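PDB 6RBN: Afp2 from Serratia entomophila, which probably builds the contractile sheath around the inner tube of the anti-feeding prophage, a phage-tail-like injection system. Local coordinates for residues E37-T41 with L63-F67; L73-H77 with V199-T203; V208-Q213 with N223-T227. All blocks are in the same frame, centred on the assembly; numbering follows the deposited sequence.

Contact 1. Residues E37-T41 with L63-F67; sequences ENTNT and LEDAF
D65 meets the amide of N38 with one carboxylate oxygen and holds its own chain with the other. OD1 of D65 accepts the backbone N-H of A66 at 2.7 Å (N-H...O 147°), reached from above the carboxylate plane. This fixes the carboxylate beside the first turn of helix 66-75 and turns D65 OD2 to the middle of the N38 amide end, 2.9 Å from both N38 ND2 and N38 OD1; the approach to OD1 brings two acceptors together and is not a bond. N38 and D65 extend toward each other with their flat groups 78° apart. N38 reaches this spot because its CG sits anti to the backbone N (chi1 -163°). A weak bond from T39 N to N38 OD1 also ties the amide back to its own loop.

Next to these polar groups stands the ring of F67. The methyl CG2 of T41 sits over one face as a CH-pi contact, 3.9 Å from the F67 ring centroid and shifted toward the rim. N38 ND2 approaches F67 CE1 obliquely, at 3.4 Å, while D65 OD2 lies at the ring edge, near its plane. L63 adds its CD1 methyl against the end of N40. Farther out, Y59 meets F67 edge-to-face, and both T41 and F67 lean on Y34 of strand 30-34.

The carboxylate is thus secured from its own helix start, and the apolar packing of T41 on F67 is the sounder part of the join.

Contact 2. Residues L73-H77 with V199-T203; sequences LWFMH and VNGVT
H77 reaches from just past the end of helix 66-75 to the backbone of the 199-203 loop, and its imidazole has work at both nitrogens. From CB, the torsion places CG anti to the carbonyl carbon (chi1 -63°), which turns the ring back toward L73 O. ND1 comes first and gives its N-H to the carbonyl oxygen of L73 at 2.8 Å, in the carbonyl plane and nearly in the plane of the ring. On the other branch, CD2 passes the CG2 methyl of V199 at 4.1 Å. CE1 has N200 O as its nearest partner, at 3.3 Å, and also approaches that same methyl. At the tip, NE2 touches V199 CG2 too and accepts the backbone N-H of N200 over 3.0 Å, fairly straight at 162° and tilted only a little from the ring plane.

The remaining contacts are mostly van der Waals. L73 spreads its two methyls over the loop: CD1 rests on V199 CG2 at 4.0 Å, and CD2 reaches the CB of V202, both pairs of side chains lying roughly perpendicular. L73 CD2 is closer still to N200 O, at 3.8 Å. M76, bent at its last torsion, brings CE to within 3.8 Å of N200 O, beside G201, whose positive phi turns the chain there. Helix 173-187 packs alongside, with A179 against L73, I176 against V199 and Q183 against H77.

With ND1 donating and NE2 accepting, H77 is most simply read as neutral with its proton on ND1. A single buried imidazole thereby bridges the carbonyl of L73 in the helix and the N-H of N200 in a loop of the subtilisin-like sheath domain.

Contact 3. Residues V208-Q213 with N223-T227; sequences VSDDFQ and NMIRT
R226 and D210 form a salt bridge, NH1 to OD1, whose modelled length of 2.4 Å is very short and doubtful at this resolution. The carboxylate and guanidinium planes stand 74° apart, and the backbone at S209 and D210 N lies over one guanidinium face. A bend at chi3 (60°) turns the R226 head toward D210, and Q213 OE1 rests 3.6 Å from R226 CD.

M224 fills the other half of the contact. Its CG meets V208 CG1 at 3.6 Å. Its SD lies against Q213 CG, and its CE reaches F212 CE2 at 4.1 Å. The extended Q213 and the twice-bent M224 run antiparallel alongside one another. The motif is a helix laid on a beta-hairpin: helix 210-216, with S209 at its N-cap position, covers strand 225-226, which pairs antiparallel with 234-235.

W236, just after strand 234-235, touches both halves: it makes a cation-pi contact with R226, takes a weak bond from Q213 NE2 at its carbonyl and pairs with M224 through the backbone. Y7 and P8 of a neighbouring subunit pack on D210 and Q213.

How the contacts relate
The three contacts follow one another along the chain, each closing before the next opens. Contacts 1 and 2 share helix 66-75: the first holds its start against a loop of the six-stranded mixed sheet, the second its end against the 199-203 loop, with centres about 19 Å apart. Contact 3 lies about 20 Å from contact 2 and about 29 Å from contact 1, centre to centre. Helix 173-187 links the last two, since I176 touches both V199 of contact 2 and I225 of contact 3. The series thus runs from a surface loop of the sheet, through a partly buried join, to a face where another sheath subunit packs.

Contact 1. Residues E37-T41 with L63-F67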
# COMPACT_ATOMS: atom_id res chain seq x y z
N GLU C 37 91.00 -56.19 4.10
CA GLU C 37 92.26 -56.68 4.65
C GLU C 37 93.07 -55.53 5.25
O GLU C 37 94.15 -55.17 4.79
CB GLU C 37 93.04 -57.42 3.57
CG GLU C 37 94.16 -58.37 4.05
CD GLU C 37 95.55 -57.75 4.01
OE1 GLU C 37 95.80 -56.89 3.14
OE2 GLU C 37 96.40 -58.13 4.85
N ASN C 38 92.48 -54.87 6.25
CA ASN C 38 93.15 -53.81 6.98
C ASN C 38 93.21 -54.19 8.46
O ASN C 38 92.29 -54.83 8.98
CB ASN C 38 92.44 -52.48 6.80
CG ASN C 38 93.30 -51.29 7.19
OD1 ASN C 38 94.42 -51.46 7.66
ND2 ASN C 38 92.80 -50.09 6.95
N THR C 39 94.30 -53.80 9.12
CA THR C 39 94.57 -54.26 10.47
C THR C 39 94.34 -53.20 11.54
O THR C 39 94.12 -53.56 12.70
CB THR C 39 96.01 -54.76 10.58
OG1 THR C 39 96.91 -53.68 10.28
CG2 THR C 39 96.25 -55.89 9.60
N ASN C 40 94.38 -51.91 11.20
CA ASN C 40 94.34 -50.85 12.19
C ASN C 40 93.06 -50.01 12.11
O ASN C 40 93.10 -48.80 12.29
CB ASN C 40 95.58 -49.97 12.09
CG ASN C 40 95.80 -49.41 10.70
OD1 ASN C 40 94.99 -49.60 9.79
ND2 ASN C 40 96.92 -48.72 10.51
N THR C 41 91.93 -50.65 11.86
CA THR C 41 90.63 -49.99 11.92
C THR C 41 89.78 -50.60 13.02
O THR C 41 89.98 -51.75 13.42
CB THR C 41 89.89 -50.08 10.59
OG1 THR C 41 89.70 -51.45 10.23
CG2 THR C 41 90.65 -49.37 9.49
N LEU C 63 98.42 -42.15 11.48
CA LEU C 63 98.80 -43.36 10.76
C LEU C 63 99.36 -42.98 9.39
O LEU C 63 99.56 -41.81 9.08
CB LEU C 63 97.60 -44.29 10.64
CG LEU C 63 97.05 -44.84 11.96
CD1 LEU C 63 95.78 -45.62 11.72
CD2 LEU C 63 98.09 -45.72 12.63
N GLU C 64 99.61 -43.99 8.56
CA GLU C 64 100.12 -43.77 7.22
C GLU C 64 99.22 -44.44 6.17
O GLU C 64 99.40 -44.19 4.98
CB GLU C 64 101.56 -44.30 7.12
CG GLU C 64 102.39 -43.83 5.92
CD GLU C 64 103.80 -44.38 5.93
OE1 GLU C 64 104.13 -45.16 6.84
OE2 GLU C 64 104.57 -44.03 5.01
N ASP C 65 98.24 -45.23 6.60
CA ASP C 65 97.40 -46.01 5.72
C ASP C 65 96.47 -45.10 4.91
O ASP C 65 96.28 -43.92 5.24
CB ASP C 65 96.61 -47.03 6.54
CG ASP C 65 96.10 -48.19 5.70
OD1 ASP C 65 96.32 -48.20 4.47
OD2 ASP C 65 95.49 -49.11 6.28
N ALA C 66 95.91 -45.65 3.84
CA ALA C 66 95.23 -44.85 2.82
C ALA C 66 93.91 -44.26 3.29
O ALA C 66 93.46 -43.27 2.71
CB ALA C 66 94.99 -45.70 1.57
N PHE C 67 93.28 -44.82 4.33
CA PHE C 67 92.05 -44.22 4.81
C PHE C 67 92.34 -43.01 5.69
O PHE C 67 91.51 -42.09 5.75
CB PHE C 67 91.20 -45.25 5.58
CG PHE C 67 91.76 -45.64 6.92
CD1 PHE C 67 92.72 -46.64 7.02
CD2 PHE C 67 91.29 -45.06 8.09
CE1 PHE C 67 93.23 -47.01 8.25
CE2 PHE C 67 91.80 -45.43 9.32
CZ PHE C 67 92.77 -46.40 9.40

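Contact 2. Residues L73-H77 with V199-T203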
# COMPACT_ATOMS: atom_id res chain seq x y z
N LEU C 73 93.12 -35.21 4.69
CA LEU C 73 93.05 -34.27 3.59
C LEU C 73 91.63 -33.81 3.33
O LEU C 73 91.43 -32.74 2.74
CB LEU C 73 93.67 -34.93 2.34
CG LEU C 73 94.18 -34.20 1.10
CD1 LEU C 73 93.10 -33.86 0.11
CD2 LEU C 73 94.94 -32.96 1.51
N TRP C 74 90.63 -34.57 3.79
CA TRP C 74 89.24 -34.16 3.69
C TRP C 74 88.91 -33.04 4.66
O TRP C 74 88.36 -32.01 4.27
CB TRP C 74 88.32 -35.36 3.95
CG TRP C 74 86.87 -34.98 4.05
CD1 TRP C 74 86.14 -34.85 5.19
CD2 TRP C 74 85.98 -34.69 2.97
NE1 TRP C 74 84.85 -34.49 4.89
CE2 TRP C 74 84.73 -34.39 3.53
CE3 TRP C 74 86.12 -34.66 1.58
CZ2 TRP C 74 83.63 -34.05 2.76
CZ3 TRP C 74 85.03 -34.34 0.82
CH2 TRP C 74 83.80 -34.04 1.40
N PHE C 75 89.24 -33.23 5.94
CA PHE C 75 88.79 -32.29 6.96
C PHE C 75 89.58 -30.99 6.98
O PHE C 75 89.11 -30.02 7.59
CB PHE C 75 88.85 -32.93 8.35
CG PHE C 75 87.81 -33.98 8.57
CD1 PHE C 75 86.48 -33.63 8.73
CD2 PHE C 75 88.15 -35.31 8.69
CE1 PHE C 75 85.52 -34.59 8.95
CE2 PHE C 75 87.20 -36.27 8.91
CZ PHE C 75 85.88 -35.91 9.05
N MET C 76 90.74 -30.94 6.35
CA MET C 76 91.52 -29.71 6.33
C MET C 76 91.11 -28.77 5.20
O MET C 76 91.76 -27.74 5.01
CB MET C 76 93.01 -30.02 6.23
CG MET C 76 93.46 -30.65 4.94
SD MET C 76 95.23 -30.97 4.94
CE MET C 76 95.87 -29.31 4.82
N HIS C 77 90.06 -29.10 4.46
CA HIS C 77 89.50 -28.23 3.43
C HIS C 77 88.02 -28.00 3.70
O HIS C 77 87.19 -28.03 2.78
CB HIS C 77 89.71 -28.82 2.04
CG HIS C 77 91.15 -28.95 1.67
ND1 HIS C 77 91.88 -30.08 1.95
CD2 HIS C 77 92.00 -28.09 1.08
CE1 HIS C 77 93.12 -29.91 1.53
NE2 HIS C 77 93.22 -28.71 1.00
N VAL C 199 93.92 -27.37 -4.13
CA VAL C 199 93.96 -28.14 -2.90
C VAL C 199 95.32 -27.92 -2.25
O VAL C 199 96.34 -27.79 -2.93
CB VAL C 199 93.64 -29.63 -3.18
CG1 VAL C 199 94.66 -30.28 -4.08
CG2 VAL C 199 93.50 -30.43 -1.91
N ASN C 200 95.34 -27.80 -0.93
CA ASN C 200 96.52 -27.37 -0.20
C ASN C 200 97.08 -28.51 0.64
O ASN C 200 96.35 -29.43 1.04
CB ASN C 200 96.21 -26.18 0.71
CG ASN C 200 95.97 -24.91 -0.07
OD1 ASN C 200 96.69 -24.61 -1.03
ND2 ASN C 200 94.96 -24.15 0.32
N GLY C 201 98.37 -28.44 0.92
CA GLY C 201 99.04 -29.40 1.77
C GLY C 201 99.45 -30.69 1.10
O GLY C 201 100.08 -31.52 1.75
N VAL C 202 99.15 -30.86 -0.18
CA VAL C 202 99.48 -32.09 -0.89
C VAL C 202 100.15 -31.69 -2.20
O VAL C 202 99.91 -30.61 -2.74
CB VAL C 202 98.21 -32.97 -1.11
CG1 VAL C 202 97.24 -32.33 -2.10
CG2 VAL C 202 98.57 -34.39 -1.52
N THR C 203 101.06 -32.54 -2.67
CA THR C 203 101.74 -32.36 -3.94
C THR C 203 101.61 -33.67 -4.71
O THR C 203 101.49 -34.73 -4.10
CB THR C 203 103.22 -31.99 -3.77
OG1 THR C 203 103.88 -32.98 -2.97
CG2 THR C 203 103.37 -30.62 -3.11

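Contact 3. Residues V208-Q213 with N223-T227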
# COMPACT_ATOMS: atom_id res chain seq x y z
N VAL C 208 103.45 -34.44 -14.67
CA VAL C 208 102.75 -34.83 -15.89
C VAL C 208 102.82 -33.68 -16.88
O VAL C 208 102.50 -32.53 -16.53
CB VAL C 208 101.30 -35.22 -15.59
CG1 VAL C 208 100.59 -35.57 -16.86
CG2 VAL C 208 101.25 -36.38 -14.62
N SER C 209 103.23 -33.98 -18.11
CA SER C 209 103.28 -32.99 -19.17
C SER C 209 101.94 -32.93 -19.90
O SER C 209 101.03 -33.73 -19.66
CB SER C 209 104.41 -33.31 -20.14
OG SER C 209 104.17 -34.53 -20.81
N ASP C 210 101.82 -31.97 -20.82
CA ASP C 210 100.62 -31.84 -21.62
C ASP C 210 100.49 -32.96 -22.64
O ASP C 210 99.37 -33.41 -22.93
CB ASP C 210 100.61 -30.49 -22.34
CG ASP C 210 100.31 -29.34 -21.42
OD1 ASP C 210 99.57 -29.55 -20.43
OD2 ASP C 210 100.80 -28.22 -21.67
N ASP C 211 101.61 -33.42 -23.20
CA ASP C 211 101.55 -34.44 -24.24
C ASP C 211 101.21 -35.81 -23.69
O ASP C 211 100.78 -36.68 -24.45
CB ASP C 211 102.88 -34.48 -25.00
CG ASP C 211 103.12 -33.23 -25.82
OD1 ASP C 211 102.13 -32.60 -26.24
OD2 ASP C 211 104.30 -32.88 -26.04
N PHE C 212 101.39 -36.03 -22.39
CA PHE C 212 100.95 -37.27 -21.77
C PHE C 212 99.44 -37.29 -21.56
O PHE C 212 98.79 -38.31 -21.80
CB PHE C 212 101.67 -37.47 -20.44
CG PHE C 212 101.28 -38.73 -19.72
CD1 PHE C 212 101.74 -39.96 -20.16
CD2 PHE C 212 100.46 -38.69 -18.61
CE1 PHE C 212 101.39 -41.11 -19.50
CE2 PHE C 212 100.10 -39.83 -17.96
CZ PHE C 212 100.56 -41.05 -18.40
N GLN C 213 98.88 -36.17 -21.11
CA GLN C 213 97.44 -36.09 -20.86
C GLN C 213 96.63 -36.09 -22.15
O GLN C 213 95.47 -36.52 -22.14
CB GLN C 213 97.15 -34.84 -20.02
CG GLN C 213 95.71 -34.69 -19.54
CD GLN C 213 95.54 -33.53 -18.60
OE1 GLN C 213 96.49 -32.81 -18.30
NE2 GLN C 213 94.33 -33.34 -18.11
N ASN C 223 91.91 -37.74 -16.15
CA ASN C 223 91.70 -36.53 -15.32
C ASN C 223 92.89 -36.24 -14.39
O ASN C 223 92.81 -36.41 -13.17
CB ASN C 223 90.41 -36.62 -14.51
CG ASN C 223 89.18 -36.43 -15.35
OD1 ASN C 223 89.15 -35.58 -16.24
ND2 ASN C 223 88.15 -37.22 -15.09
N MET C 224 94.01 -35.84 -14.99
CA MET C 224 95.27 -35.52 -14.32
C MET C 224 95.20 -34.58 -13.12
O MET C 224 94.29 -33.75 -13.02
CB MET C 224 96.22 -34.90 -15.34
CG MET C 224 97.05 -35.87 -16.12
SD MET C 224 96.18 -37.18 -16.97
CE MET C 224 96.76 -38.55 -16.01
N ILE C 225 96.16 -34.73 -12.22
CA ILE C 225 96.36 -33.83 -11.08
C ILE C 225 97.73 -33.22 -11.26
O ILE C 225 98.75 -33.90 -11.12
CB ILE C 225 96.26 -34.57 -9.74
CG1 ILE C 225 94.87 -35.17 -9.56
CG2 ILE C 225 96.60 -33.65 -8.59
CD1 ILE C 225 94.76 -36.08 -8.38
N ARG C 226 97.77 -31.93 -11.57
CA ARG C 226 99.00 -31.27 -11.98
C ARG C 226 99.26 -30.06 -11.09
O ARG C 226 98.34 -29.52 -10.46
CB ARG C 226 98.93 -30.84 -13.45
CG ARG C 226 98.88 -32.00 -14.41
CD ARG C 226 98.70 -31.49 -15.82
NE ARG C 226 99.81 -30.63 -16.20
CZ ARG C 226 99.85 -29.93 -17.32
NH1 ARG C 226 98.84 -29.99 -18.18
NH2 ARG C 226 100.90 -29.17 -17.60
N THR C 227 100.51 -29.62 -11.05
CA THR C 227 100.88 -28.42 -10.31
C THR C 227 101.26 -27.31 -11.28
O THR C 227 101.82 -27.57 -12.35
CB THR C 227 102.01 -28.71 -9.31
OG1 THR C 227 102.33 -27.52 -8.59
CG2 THR C 227 103.25 -29.26 -10.00